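Endo-1,3-beta-glucanase, family GH16 (Zobellia galactanivorans, PDB 4CRQ) probably hydrolyses internal beta-1,3-glucosidic bonds of laminarin, this chain being the catalytic GH16 module of a longer modular laminarinase. Local coordinates at residues 36-41 / 66-71; 48-53 / 198-203; 84-89 / 222-227. The protein carries 1 engineered substitution. One frame throughout, in Å; residues are numbered along the deposited sequence.

Contact 1: residues 36-41 / 66-71; sequences QYYRRE and SARMKT. With ACT (acetate ion), chain F.
Tyr38 pairs with Ser66 in a brief parallel bridge, CA to CA 4.9 Å, the touching parts running 71° apart in direction. Arg39 N gives the firm bond to Ser66 O, 2.9 Å and close to straight; the bond from Ser66 N to Tyr37 O is weak at 3.4 Å. Beside them the CA-H of Tyr38 also points at Ser66 O.

The side-chain story is the phenol of Tyr38. Its CG stands beside the backbone N and opposite the carbonyl carbon (chi1 -72°), which lays the ring along the start of strand 68-70. Arg68 CB sits squarely over the middle of one face, 3.4 Å from the ring centroid, a CH-pi contact, and Arg68 CD follows over the CE2 rim. Gln36 CG presses on the opposite face near the rim, so the ring is clamped from both sides, while the backbone carbon of Ser66 abuts its edge.

From CB the Arg68 chain runs out extended, and its guanidinium ends up turned 59° from the ring. Three partners share that group: Glu22 makes a salt bridge with NE, a water joins NH1 (2.9 Å) to Tyr38 OH (2.7 Å), and NH2 donates to an acetate oxygen. Lys70 NZ holds the other acetate oxygen, so the two cations grip one anion, probably picked up from the crystallisation liquor.

Ser66 turns OG to Met202 O on strand 196-204, and Gln36 OE1 accepts from Val204 N of the same strand. Strand 62-70, broken near Ala67, pairs with both 49-59 and 196-204, and short strand 36-38 joins it near Ser66, with Trp30 of helix 29-33 meeting the Tyr38 ring.

Contact 2: residues 48-53 / 198-203; sequences GNLVIT and ILLNMA. With CA (calcium ion), chain C.
Leu50 and Ile52 face Leu200 and Met202 across the hydrophobic interior of the beta-jelly roll, the sandwich fold of family GH16. Strands 49-53 and 198-203 run roughly the same way, 33° apart, with their axes 7.5 Å from each other at the closest. That is a side-chain distance, and what joins them is apolar.

The closely packed part is Ile52 against Leu200 and Met202. Ile52 splits its branches: with CG1 beside the backbone N (chi1 -68°) and the chain then extended, CD1 reaches Leu200 CB and the CA of Asn201, while CG2 rests on Met202 CB at 4.1 Å. Met202 bends at its last torsion (chi3 52°), which brings CE to 3.6 Å from Ile52 O, an oxygen already engaged by the backbone of Met222. Leu50 CD2 and Leu200 CD1, methyl to methyl at 3.7 Å, make the closest approach of two apolar side chains.

Toward residue 48 the strands separate. Asn49 and Gly48 make no contact with 198-203, and this partly exposed end belongs instead to a hydrated calcium site. There Gly48 O binds the calcium ion at 2.3 Å, together with three waters, Glu10 O and both O and OD1 of Asp225.

Contact 3: residues 84-89 / 222-227; sequences ARIALP and MLVDYV. With CA (calcium ion), chain C.
The calcium site borders this antiparallel strand pair at Asp225, whose carboxylate divides its oxygens between the metal and Arg85. OD1 binds the calcium ion at 2.4 Å, as does the backbone O of Asp225. OD2 takes Arg85 NH1 at 2.8 Å in a salt bridge, met on its anti side and 34° out of the carboxylate plane. Two cations drawing on one carboxylate would be expected to keep it ionised and fix its rotation.

Asp225 sits in a beta bulge of the jelly-roll sheet: Asp225 and Tyr226 together face Arg85, whereas Ile86 pairs with Val224 and Ala84 with Val227. Asp225 N donates to Arg85 O at 2.8 Å, and Arg85 N to Tyr226 O at 3.2 Å. With its CG between the backbone N and the carbonyl carbon (chi1 54°), Tyr226 turns one ring face to Arg85 CB, 3.8 Å from the centroid; Tyr156 adds a cation-pi contact to the arginine.

Past the bulge the ladder is regular, Ala87 and Leu223 exchanging two bonds. Ala84, Ile86, Val224 and Val227 share the buried side of the sheet, where Phe98 touches Ala84 and Ile86. Beyond strand 84-87, Leu88 CD2 lies alongside Met222 CG at 4.1 Å.

Contact 2 is the buried one, apolar side chains meeting across the sandwich; contacts 1 and 3 are partly buried and depend on backbone bonds, with partly exposed charged side chains. The metal site ties contacts 2 and 3 together, since Gly48 and Asp225 share one calcium ion and its three waters, and strands 49-59 and 220-231 are neighbours, Leu50 N lying 2.8 Å from Val224 O. Contact 1 borders contact 2 through strand 196-204, where Thr71 N approaches Ile198 O at 2.8 Å. Contacts 1 and 3 do not touch. Their arginines differ too: Arg68 pairs with Glu22, Arg85 with a carboxylate that also binds the metal.

Contact 1: residues 36-41 / 66-71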
ATOM      1  N   GLN A  36      11.137  -3.618  10.747  1.00 23.16           N
ATOM      2  CA  GLN A  36      10.574  -2.512  11.567  1.00 21.41           C
ATOM      3  C   GLN A  36       9.508  -2.950  12.580  1.00 20.89           C
ATOM      4  O   GLN A  36       8.773  -3.941  12.375  1.00 23.75           O
ATOM      5  CB  GLN A  36       9.943  -1.378  10.711  1.00 20.73           C
ATOM      6  CG  GLN A  36       8.550  -1.694  10.151  1.00 19.47           C
ATOM      7  CD  GLN A  36       8.498  -2.876   9.196  1.00 20.51           C
ATOM      8  OE1 GLN A  36       9.451  -3.123   8.449  1.00 21.30           O
ATOM      9  NE2 GLN A  36       7.381  -3.619   9.216  1.00 21.44           N
ATOM     10  N   TYR A  37       9.440  -2.188  13.661  1.00 21.95           N
ATOM     11  CA  TYR A  37       8.377  -2.308  14.630  1.00 21.64           C
ATOM     12  C   TYR A  37       7.420  -1.100  14.399  1.00 20.10           C
ATOM     13  O   TYR A  37       7.855   0.047  14.563  1.00 21.28           O
ATOM     14  CB  TYR A  37       8.958  -2.303  16.042  1.00 22.10           C
ATOM     15  CG  TYR A  37       7.991  -2.569  17.184  1.00 22.69           C
ATOM     16  CD1 TYR A  37       6.973  -1.634  17.554  1.00 22.87           C
ATOM     17  CD2 TYR A  37       8.099  -3.749  17.937  1.00 26.37           C
ATOM     18  CE1 TYR A  37       6.092  -1.892  18.618  1.00 22.34           C
ATOM     19  CE2 TYR A  37       7.219  -4.006  19.001  1.00 25.47           C
ATOM     20  CZ  TYR A  37       6.235  -3.081  19.340  1.00 24.48           C
ATOM     21  OH  TYR A  37       5.397  -3.364  20.379  1.00 27.44           O
ATOM     22  N   TYR A  38       6.157  -1.331  13.996  1.00 18.31           N
ATOM     23  CA  TYR A  38       5.249  -0.215  13.759  1.00 19.84           C
ATOM     24  C   TYR A  38       4.773   0.401  15.056  1.00 21.09           C
ATOM     25  O   TYR A  38       4.500  -0.296  16.028  1.00 21.10           O
ATOM     26  CB  TYR A  38       4.088  -0.712  12.938  1.00 19.86           C
ATOM     27  CG  TYR A  38       4.402  -1.024  11.467  1.00 20.29           C
ATOM     28  CD1 TYR A  38       5.037  -0.065  10.647  1.00 18.82           C
ATOM     29  CD2 TYR A  38       4.037  -2.258  10.891  1.00 19.03           C
ATOM     30  CE1 TYR A  38       5.300  -0.303   9.299  1.00 19.91           C
ATOM     31  CE2 TYR A  38       4.303  -2.525   9.550  1.00 20.59           C
ATOM     32  CZ  TYR A  38       4.929  -1.545   8.762  1.00 19.21           C
ATOM     33  OH  TYR A  38       5.191  -1.763   7.434  1.00 20.99           O
ATOM     34  N   ARG A  39       4.694   1.731  15.058  1.00 19.17           N
ATOM     35  CA  ARG A  39       4.154   2.518  16.216  1.00 19.04           C
ATOM     36  C   ARG A  39       3.279   3.646  15.739  1.00 21.55           C
ATOM     37  O   ARG A  39       3.443   4.153  14.613  1.00 21.58           O
ATOM     38  CB  ARG A  39       5.311   3.082  17.058  1.00 18.91           C
ATOM     39  CG  ARG A  39       6.334   1.992  17.488  1.00 20.00           C
ATOM     40  CD  ARG A  39       7.202   2.487  18.642  1.00 22.86           C
ATOM     41  NE  ARG A  39       6.396   2.674  19.863  1.00 30.61           N
ATOM     42  CZ  ARG A  39       6.598   3.623  20.797  1.00 25.75           C
ATOM     43  NH1 ARG A  39       7.596   4.515  20.666  1.00 35.16           N
ATOM     44  NH2 ARG A  39       5.816   3.687  21.872  1.00 31.75           N
ATOM     45  N   ARG A  40       2.355   4.057  16.602  1.00 21.40           N
ATOM     46  CA  ARG A  40       1.478   5.173  16.305  1.00 19.87           C
ATOM     47  C   ARG A  40       2.304   6.463  16.121  1.00 20.25           C
ATOM     48  O   ARG A  40       1.979   7.275  15.234  1.00 20.80           O
ATOM     49  CB  ARG A  40       0.444   5.371  17.431  1.00 19.85           C
ATOM     50  CG  ARG A  40      -0.399   6.638  17.331  1.00 21.25           C
ATOM     51  CD  ARG A  40      -1.311   6.600  16.113  1.00 21.85           C
ATOM     52  NE  ARG A  40      -2.122   7.811  15.939  1.00 21.91           N
ATOM     53  CZ  ARG A  40      -1.688   8.924  15.341  1.00 23.49           C
ATOM     54  NH1 ARG A  40      -0.438   9.046  14.844  1.00 24.56           N
ATOM     55  NH2 ARG A  40      -2.532   9.947  15.239  1.00 24.66           N
ATOM     56  N   GLU A  41       3.359   6.626  16.934  1.00 22.54           N
ATOM     57  CA  GLU A  41       4.202   7.839  16.982  1.00 23.54           C
ATOM     58  C   GLU A  41       4.807   8.205  15.633  1.00 20.94           C
ATOM     59  O   GLU A  41       5.105   9.383  15.362  1.00 24.21           O
ATOM     60  CB  GLU A  41       5.344   7.656  18.007  1.00 29.42           C
ATOM     61  CG  GLU A  41       6.090   8.942  18.366  1.00 39.06           C
ATOM     62  CD  GLU A  41       7.116   8.761  19.475  1.00 53.44           C
ATOM     63  OE1 GLU A  41       8.050   7.966  19.349  1.00 58.12           O
ATOM     64  OE2 GLU A  41       6.986   9.445  20.503  1.00 74.13           O
ATOM     65  N   SER A  66       8.395   2.449  12.257  1.00 18.77           N
ATOM     66  CA  SER A  66       7.718   3.117  11.151  1.00 18.09           C
ATOM     67  C   SER A  66       6.224   3.058  11.478  1.00 16.87           C
ATOM     68  O   SER A  66       5.870   2.749  12.636  1.00 18.58           O
ATOM     69  CB  SER A  66       8.048   2.424   9.826  1.00 18.50           C
ATOM     70  OG  SER A  66       7.570   3.202   8.725  1.00 18.72           O
ATOM     71  N   ALA A  67       5.359   3.341  10.499  1.00 18.73           N
ATOM     72  CA  ALA A  67       3.919   3.269  10.708  1.00 17.71           C
ATOM     73  C   ALA A  67       3.227   2.488   9.614  1.00 18.21           C
ATOM     74  O   ALA A  67       3.707   2.429   8.487  1.00 19.57           O
ATOM     75  CB  ALA A  67       3.311   4.660  10.802  1.00 17.58           C
ATOM     76  N   ARG A  68       2.105   1.881   9.984  1.00 17.98           N
ATOM     77  CA  ARG A  68       1.231   1.135   9.096  1.00 18.79           C
ATOM     78  C   ARG A  68      -0.196   1.458   9.528  1.00 20.23           C
ATOM     79  O   ARG A  68      -0.548   1.303  10.705  1.00 20.85           O
ATOM     80  CB  ARG A  68       1.518  -0.376   9.164  1.00 20.14           C
ATOM     81  CG  ARG A  68       0.529  -1.238   8.369  1.00 19.75           C
ATOM     82  CD  ARG A  68       1.073  -2.660   8.219  1.00 22.16           C
ATOM     83  NE  ARG A  68       0.036  -3.630   7.835  1.00 22.63           N
ATOM     84  CZ  ARG A  68       0.267  -4.787   7.194  1.00 22.01           C
ATOM     85  NH1 ARG A  68       1.510  -5.118   6.811  1.00 22.67           N
ATOM     86  NH2 ARG A  68      -0.748  -5.596   6.919  1.00 23.07           N
ATOM     87  N   MET A  69      -1.008   1.908   8.570  1.00 19.13           N
ATOM     88  CA  MET A  69      -2.371   2.364   8.822  1.00 20.02           C
ATOM     89  C   MET A  69      -3.343   1.704   7.873  1.00 20.26           C
ATOM     90  O   MET A  69      -2.979   1.436   6.743  1.00 19.51           O
ATOM     91  CB  MET A  69      -2.423   3.856   8.519  1.00 25.60           C
ATOM     92  CG  MET A  69      -1.532   4.742   9.335  1.00 28.43           C
ATOM     93  SD  MET A  69      -1.299   6.320   8.489  1.00 26.89           S
ATOM     94  CE  MET A  69      -2.947   7.071   8.470  1.00 24.36           C
ATOM     95  N   LYS A  70      -4.578   1.455   8.306  1.00 19.00           N
ATOM     96  CA  LYS A  70      -5.578   0.795   7.461  1.00 18.47           C
ATOM     97  C   LYS A  70      -6.946   1.373   7.744  1.00 19.69           C
ATOM     98  O   LYS A  70      -7.160   1.906   8.839  1.00 21.85           O
ATOM     99  CB  LYS A  70      -5.526  -0.745   7.700  1.00 20.25           C
ATOM    100  CG  LYS A  70      -5.875  -1.135   9.136  1.00 22.41           C
ATOM    101  CD  LYS A  70      -5.747  -2.627   9.428  1.00 22.62           C
ATOM    102  CE  LYS A  70      -6.074  -2.912  10.887  1.00 24.01           C
ATOM    103  NZ  LYS A  70      -6.049  -4.375  11.182  1.00 27.70           N
ATOM    104  N   THR A  71      -7.860   1.255   6.771  1.00 19.37           N
ATOM    105  CA  THR A  71      -9.230   1.715   6.972  1.00 18.63           C
ATOM    106  C   THR A  71     -10.148   0.543   7.360  1.00 20.37           C
ATOM    107  O   THR A  71     -11.373   0.709   7.395  1.00 22.05           O
ATOM    108  CB  THR A  71      -9.794   2.436   5.721  1.00 19.28           C
ATOM    109  OG1 THR A  71      -9.934   1.514   4.636  1.00 20.13           O
ATOM    110  CG2 THR A  71      -8.894   3.582   5.299  1.00 19.45           C
TER
HETATM  111  C   ACT F1257      -4.180  -6.520   8.636  1.00 51.65           C
HETATM  112  O   ACT F1257      -3.248  -5.689   8.612  1.00 37.98           O
HETATM  113  OXT ACT F1257      -5.008  -6.679   9.577  1.00 44.60           O
HETATM  114  CH3 ACT F1257      -4.295  -7.382   7.443  1.00 45.83           C
HETATM  115  O   HOH W   1       4.199  -4.083   6.458  0.50 15.85           O

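Contact 2: residues 48-53 / 198-203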
ATOM      1  N   GLY A  48      -0.313  19.827   5.536  1.00 24.04           N
ATOM      2  CA  GLY A  48      -1.309  19.171   4.687  1.00 22.65           C
ATOM      3  C   GLY A  48      -0.961  17.788   4.167  1.00 22.15           C
ATOM      4  O   GLY A  48      -1.630  17.296   3.254  1.00 22.58           O
ATOM      5  N   ASN A  49       0.066  17.154   4.726  1.00 20.98           N
ATOM      6  CA  ASN A  49       0.423  15.822   4.317  1.00 19.41           C
ATOM      7  C   ASN A  49       0.420  14.883   5.508  1.00 19.00           C
ATOM      8  O   ASN A  49       0.862  15.281   6.620  1.00 19.94           O
ATOM      9  CB  ASN A  49       1.876  15.760   3.776  1.00 21.40           C
ATOM     10  CG  ASN A  49       2.047  16.421   2.431  1.00 23.28           C
ATOM     11  OD1 ASN A  49       2.050  15.753   1.419  1.00 25.20           O
ATOM     12  ND2 ASN A  49       2.174  17.735   2.413  1.00 29.27           N
ATOM     13  N   LEU A  50      -0.025  13.651   5.279  1.00 18.90           N
ATOM     14  CA  LEU A  50       0.349  12.558   6.170  1.00 18.16           C
ATOM     15  C   LEU A  50       1.858  12.314   5.992  1.00 17.50           C
ATOM     16  O   LEU A  50       2.365  12.242   4.864  1.00 20.21           O
ATOM     17  CB  LEU A  50      -0.410  11.273   5.824  1.00 19.25           C
ATOM     18  CG  LEU A  50       0.033   9.951   6.474  1.00 19.50           C
ATOM     19  CD1 LEU A  50      -0.254  10.018   7.969  1.00 20.68           C
ATOM     20  CD2 LEU A  50      -0.643   8.761   5.797  1.00 20.11           C
ATOM     21  N   VAL A  51       2.565  12.199   7.111  1.00 18.63           N
ATOM     22  CA  VAL A  51       3.999  11.893   7.081  1.00 17.82           C
ATOM     23  C   VAL A  51       4.167  10.579   7.815  1.00 18.42           C
ATOM     24  O   VAL A  51       3.890  10.512   9.021  1.00 19.33           O
ATOM     25  CB  VAL A  51       4.860  13.018   7.729  1.00 18.93           C
ATOM     26  CG1 VAL A  51       6.356  12.709   7.611  1.00 20.68           C
ATOM     27  CG2 VAL A  51       4.511  14.384   7.121  1.00 21.00           C
ATOM     28  N   ILE A  52       4.621   9.533   7.107  1.00 17.71           N
ATOM     29  CA  ILE A  52       5.022   8.271   7.761  1.00 20.34           C
ATOM     30  C   ILE A  52       6.546   8.303   7.790  1.00 19.27           C
ATOM     31  O   ILE A  52       7.219   8.375   6.725  1.00 20.08           O
ATOM     32  CB  ILE A  52       4.494   7.020   7.039  1.00 17.11           C
ATOM     33  CG1 ILE A  52       2.952   6.930   7.153  1.00 19.18           C
ATOM     34  CG2 ILE A  52       5.227   5.735   7.524  1.00 19.87           C
ATOM     35  CD1 ILE A  52       2.338   5.834   6.300  1.00 22.41           C
ATOM     36  N   THR A  53       7.098   8.228   9.004  1.00 20.43           N
ATOM     37  CA  THR A  53       8.546   8.323   9.176  1.00 18.04           C
ATOM     38  C   THR A  53       9.154   7.002   9.625  1.00 19.23           C
ATOM     39  O   THR A  53       8.731   6.460  10.648  1.00 19.47           O
ATOM     40  CB  THR A  53       8.918   9.440  10.202  1.00 20.94           C
ATOM     41  OG1 THR A  53       8.326  10.681   9.802  1.00 21.11           O
ATOM     42  CG2 THR A  53      10.450   9.614  10.311  1.00 19.42           C
ATOM     43  N   ILE A 198      -8.316   0.042   2.614  1.00 19.03           N
ATOM     44  CA  ILE A 198      -7.048   0.636   2.153  1.00 20.15           C
ATOM     45  C   ILE A 198      -5.962   0.598   3.248  1.00 19.59           C
ATOM     46  O   ILE A 198      -6.308   0.735   4.459  1.00 21.01           O
ATOM     47  CB  ILE A 198      -7.316   2.095   1.720  1.00 18.92           C
ATOM     48  CG1 ILE A 198      -8.249   2.115   0.494  1.00 20.35           C
ATOM     49  CG2 ILE A 198      -6.008   2.853   1.370  1.00 20.19           C
ATOM     50  CD1 ILE A 198      -8.843   3.482   0.135  1.00 19.89           C
ATOM     51  N   LEU A 199      -4.695   0.449   2.831  1.00 18.35           N
ATOM     52  CA  LEU A 199      -3.540   0.498   3.737  1.00 17.83           C
ATOM     53  C   LEU A 199      -2.464   1.403   3.171  1.00 17.68           C
ATOM     54  O   LEU A 199      -2.294   1.515   1.939  1.00 18.76           O
ATOM     55  CB  LEU A 199      -2.914  -0.905   3.935  1.00 18.95           C
ATOM     56  CG  LEU A 199      -3.852  -2.024   4.437  1.00 20.27           C
ATOM     57  CD1 LEU A 199      -4.393  -2.846   3.278  1.00 19.84           C
ATOM     58  CD2 LEU A 199      -3.128  -2.957   5.394  1.00 21.60           C
ATOM     59  N   LEU A 200      -1.746   2.049   4.098  1.00 18.10           N
ATOM     60  CA  LEU A 200      -0.525   2.806   3.803  1.00 17.46           C
ATOM     61  C   LEU A 200       0.521   2.383   4.803  1.00 17.88           C
ATOM     62  O   LEU A 200       0.229   2.266   6.008  1.00 20.67           O
ATOM     63  CB  LEU A 200      -0.778   4.318   3.956  1.00 16.54           C
ATOM     64  CG  LEU A 200      -1.579   4.986   2.844  1.00 17.65           C
ATOM     65  CD1 LEU A 200      -2.014   6.352   3.344  1.00 19.02           C
ATOM     66  CD2 LEU A 200      -0.792   5.100   1.533  1.00 20.08           C
ATOM     67  N   ASN A 201       1.752   2.187   4.335  1.00 17.91           N
ATOM     68  CA  ASN A 201       2.850   1.860   5.271  1.00 18.31           C
ATOM     69  C   ASN A 201       4.191   2.129   4.666  1.00 17.76           C
ATOM     70  O   ASN A 201       4.311   2.325   3.431  1.00 18.91           O
ATOM     71  CB  ASN A 201       2.813   0.357   5.684  1.00 19.84           C
ATOM     72  CG  ASN A 201       3.210  -0.579   4.522  1.00 20.23           C
ATOM     73  OD1 ASN A 201       2.411  -0.788   3.611  1.00 24.83           O
ATOM     74  ND2 ASN A 201       4.440  -1.117   4.536  1.00 20.59           N
ATOM     75  N   MET A 202       5.219   2.124   5.521  1.00 20.77           N
ATOM     76  CA  MET A 202       6.574   2.048   4.980  1.00 19.08           C
ATOM     77  C   MET A 202       7.351   1.016   5.803  1.00 18.23           C
ATOM     78  O   MET A 202       7.617   1.252   6.995  1.00 20.44           O
ATOM     79  CB  MET A 202       7.304   3.394   4.938  1.00 19.81           C
ATOM     80  CG  MET A 202       8.673   3.267   4.220  1.00 21.17           C
ATOM     81  SD  MET A 202       9.290   4.869   3.619  1.00 22.87           S
ATOM     82  CE  MET A 202       9.208   5.922   5.081  1.00 22.73           C
ATOM     83  N   ALA A 203       7.691  -0.124   5.190  1.00 20.98           N
ATOM     84  CA  ALA A 203       8.476  -1.153   5.858  1.00 19.49           C
ATOM     85  C   ALA A 203       9.970  -0.821   5.719  1.00 18.84           C
ATOM     86  O   ALA A 203      10.360  -0.001   4.857  1.00 19.92           O
ATOM     87  CB  ALA A 203       8.159  -2.537   5.293  1.00 20.73           C
TER
HETATM   88 CA    CA C 260      -3.338  17.352   1.758  1.00 24.23          CA
HETATM   89  O   HOH W   2      -4.471  19.280   3.045  1.00 33.29           O
HETATM   90  O   HOH W   3      -4.929  17.638   0.075  1.00 25.42           O
HETATM   91  O   HOH W   4      -2.561  19.706   1.232  1.00 32.05           O

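Contact 3: residues 84-89 / 222-227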
ATOM      1  N   ALA A  84      -3.812   8.100  -4.645  1.00 18.50           N
ATOM      2  CA  ALA A  84      -3.124   8.892  -3.644  1.00 19.04           C
ATOM      3  C   ALA A  84      -2.037   9.701  -4.335  1.00 19.37           C
ATOM      4  O   ALA A  84      -1.464   9.262  -5.361  1.00 21.03           O
ATOM      5  CB  ALA A  84      -2.485   8.018  -2.568  1.00 18.44           C
ATOM      6  N   ARG A  85      -1.754  10.874  -3.762  1.00 18.49           N
ATOM      7  CA  ARG A  85      -0.703  11.772  -4.267  1.00 16.96           C
ATOM      8  C   ARG A  85       0.437  11.630  -3.249  1.00 17.17           C
ATOM      9  O   ARG A  85       0.299  12.035  -2.101  1.00 18.89           O
ATOM     10  CB  ARG A  85      -1.246  13.199  -4.427  1.00 18.37           C
ATOM     11  CG  ARG A  85      -0.190  14.197  -4.921  1.00 19.21           C
ATOM     12  CD  ARG A  85      -0.828  15.506  -5.385  1.00 19.93           C
ATOM     13  NE  ARG A  85       0.202  16.355  -6.003  1.00 19.26           N
ATOM     14  CZ  ARG A  85       0.989  17.197  -5.338  1.00 18.08           C
ATOM     15  NH1 ARG A  85       0.857  17.352  -4.009  1.00 20.83           N
ATOM     16  NH2 ARG A  85       1.909  17.911  -5.996  1.00 20.12           N
ATOM     17  N   ILE A  86       1.562  11.033  -3.681  1.00 16.65           N
ATOM     18  CA  ILE A  86       2.636  10.587  -2.775  1.00 18.62           C
ATOM     19  C   ILE A  86       4.023  10.995  -3.266  1.00 17.85           C
ATOM     20  O   ILE A  86       4.303  10.898  -4.477  1.00 18.35           O
ATOM     21  CB  ILE A  86       2.606   9.033  -2.643  1.00 17.61           C
ATOM     22  CG1 ILE A  86       1.231   8.532  -2.152  1.00 17.66           C
ATOM     23  CG2 ILE A  86       3.687   8.489  -1.684  1.00 19.52           C
ATOM     24  CD1 ILE A  86       1.085   7.003  -2.106  1.00 20.18           C
ATOM     25  N   ALA A  87       4.880  11.403  -2.321  1.00 16.99           N
ATOM     26  CA  ALA A  87       6.303  11.707  -2.563  1.00 17.93           C
ATOM     27  C   ALA A  87       7.071  10.711  -1.692  1.00 17.45           C
ATOM     28  O   ALA A  87       6.755  10.537  -0.517  1.00 18.46           O
ATOM     29  CB  ALA A  87       6.644  13.145  -2.211  1.00 18.47           C
ATOM     30  N   LEU A  88       8.085  10.047  -2.246  1.00 18.15           N
ATOM     31  CA  LEU A  88       8.773   8.956  -1.567  1.00 18.69           C
ATOM     32  C   LEU A  88      10.238   9.226  -1.269  1.00 19.15           C
ATOM     33  O   LEU A  88      10.910   9.853  -2.076  1.00 21.12           O
ATOM     34  CB  LEU A  88       8.711   7.707  -2.478  1.00 18.74           C
ATOM     35  CG  LEU A  88       7.314   7.127  -2.778  1.00 20.21           C
ATOM     36  CD1 LEU A  88       7.392   6.012  -3.822  1.00 23.17           C
ATOM     37  CD2 LEU A  88       6.630   6.640  -1.479  1.00 20.50           C
ATOM     38  N   PRO A  89      10.733   8.734  -0.114  1.00 20.96           N
ATOM     39  CA  PRO A  89      12.145   8.882   0.223  1.00 20.06           C
ATOM     40  C   PRO A  89      12.933   7.775  -0.468  1.00 20.66           C
ATOM     41  O   PRO A  89      12.336   6.786  -0.867  1.00 25.04           O
ATOM     42  CB  PRO A  89      12.162   8.671   1.726  1.00 23.57           C
ATOM     43  CG  PRO A  89      11.018   7.722   1.991  1.00 23.39           C
ATOM     44  CD  PRO A  89       9.972   8.025   0.951  1.00 20.29           C
ATOM     45  N   MET A 222       7.810   9.353   4.138  1.00 18.61           N
ATOM     46  CA  MET A 222       6.852   9.086   3.047  1.00 17.98           C
ATOM     47  C   MET A 222       5.751  10.151   3.227  1.00 18.51           C
ATOM     48  O   MET A 222       5.136  10.220   4.302  1.00 18.85           O
ATOM     49  CB  MET A 222       6.317   7.649   3.144  1.00 18.03           C
ATOM     50  CG  MET A 222       5.132   7.354   2.245  1.00 21.10           C
ATOM     51  SD  MET A 222       4.645   5.654   2.615  1.00 22.19           S
ATOM     52  CE  MET A 222       3.340   5.420   1.413  1.00 26.00           C
ATOM     53  N   LEU A 223       5.512  10.959   2.190  1.00 18.49           N
ATOM     54  CA  LEU A 223       4.543  12.060   2.217  1.00 19.14           C
ATOM     55  C   LEU A 223       3.343  11.693   1.407  1.00 18.93           C
ATOM     56  O   LEU A 223       3.466  11.388   0.218  1.00 19.10           O
ATOM     57  CB  LEU A 223       5.173  13.349   1.659  1.00 19.40           C
ATOM     58  CG  LEU A 223       6.492  13.791   2.332  1.00 20.67           C
ATOM     59  CD1 LEU A 223       6.954  15.100   1.695  1.00 23.97           C
ATOM     60  CD2 LEU A 223       6.393  13.962   3.841  1.00 22.39           C
ATOM     61  N   VAL A 224       2.175  11.700   2.048  1.00 17.63           N
ATOM     62  CA  VAL A 224       0.903  11.425   1.360  1.00 17.32           C
ATOM     63  C   VAL A 224       0.018  12.693   1.480  1.00 17.92           C
ATOM     64  O   VAL A 224      -0.483  13.041   2.574  1.00 19.80           O
ATOM     65  CB  VAL A 224       0.175  10.176   1.924  1.00 17.13           C
ATOM     66  CG1 VAL A 224      -1.103   9.864   1.100  1.00 19.03           C
ATOM     67  CG2 VAL A 224       1.086   8.959   1.980  1.00 20.31           C
ATOM     68  N   ASP A 225      -0.156  13.383   0.350  1.00 18.43           N
ATOM     69  CA  ASP A 225      -0.947  14.614   0.316  1.00 18.30           C
ATOM     70  C   ASP A 225      -2.426  14.263   0.542  1.00 18.03           C
ATOM     71  O   ASP A 225      -3.133  14.984   1.277  1.00 18.91           O
ATOM     72  CB  ASP A 225      -0.699  15.308  -1.027  1.00 20.97           C
ATOM     73  CG  ASP A 225      -1.380  16.672  -1.155  1.00 22.05           C
ATOM     74  OD1 ASP A 225      -1.948  17.232  -0.149  1.00 22.66           O
ATOM     75  OD2 ASP A 225      -1.359  17.209  -2.301  1.00 22.77           O
ATOM     76  N   TYR A 226      -2.915  13.189  -0.068  1.00 18.87           N
ATOM     77  CA  TYR A 226      -4.314  12.797   0.130  1.00 18.87           C
ATOM     78  C   TYR A 226      -4.517  11.410  -0.367  1.00 17.49           C
ATOM     79  O   TYR A 226      -3.687  10.915  -1.161  1.00 16.67           O
ATOM     80  CB  TYR A 226      -5.293  13.753  -0.608  1.00 18.66           C
ATOM     81  CG  TYR A 226      -5.029  13.942  -2.108  1.00 19.17           C
ATOM     82  CD1 TYR A 226      -5.313  12.908  -3.055  1.00 19.05           C
ATOM     83  CD2 TYR A 226      -4.522  15.167  -2.594  1.00 19.86           C
ATOM     84  CE1 TYR A 226      -5.103  13.094  -4.433  1.00 21.61           C
ATOM     85  CE2 TYR A 226      -4.301  15.362  -3.974  1.00 20.60           C
ATOM     86  CZ  TYR A 226      -4.593  14.326  -4.885  1.00 21.32           C
ATOM     87  OH  TYR A 226      -4.408  14.505  -6.234  1.00 22.19           O
ATOM     88  N   VAL A 227      -5.579  10.762   0.078  1.00 18.02           N
ATOM     89  CA  VAL A 227      -6.074   9.520  -0.541  1.00 18.77           C
ATOM     90  C   VAL A 227      -7.509   9.864  -0.984  1.00 18.56           C
ATOM     91  O   VAL A 227      -8.268  10.463  -0.190  1.00 18.97           O
ATOM     92  CB  VAL A 227      -6.110   8.315   0.425  1.00 17.17           C
ATOM     93  CG1 VAL A 227      -6.681   7.067  -0.287  1.00 20.36           C
ATOM     94  CG2 VAL A 227      -4.714   8.029   1.019  1.00 18.64           C
TER
HETATM   95 CA    CA C 260      -3.338  17.352   1.758  1.00 24.23          CA
HETATM   96  O   HOH W   2      -4.471  19.280   3.045  1.00 33.29           O
HETATM   97  O   HOH W   3      -4.929  17.638   0.075  1.00 25.42           O
HETATM   98  O   HOH W   4      -2.561  19.706   1.232  1.00 32.05           O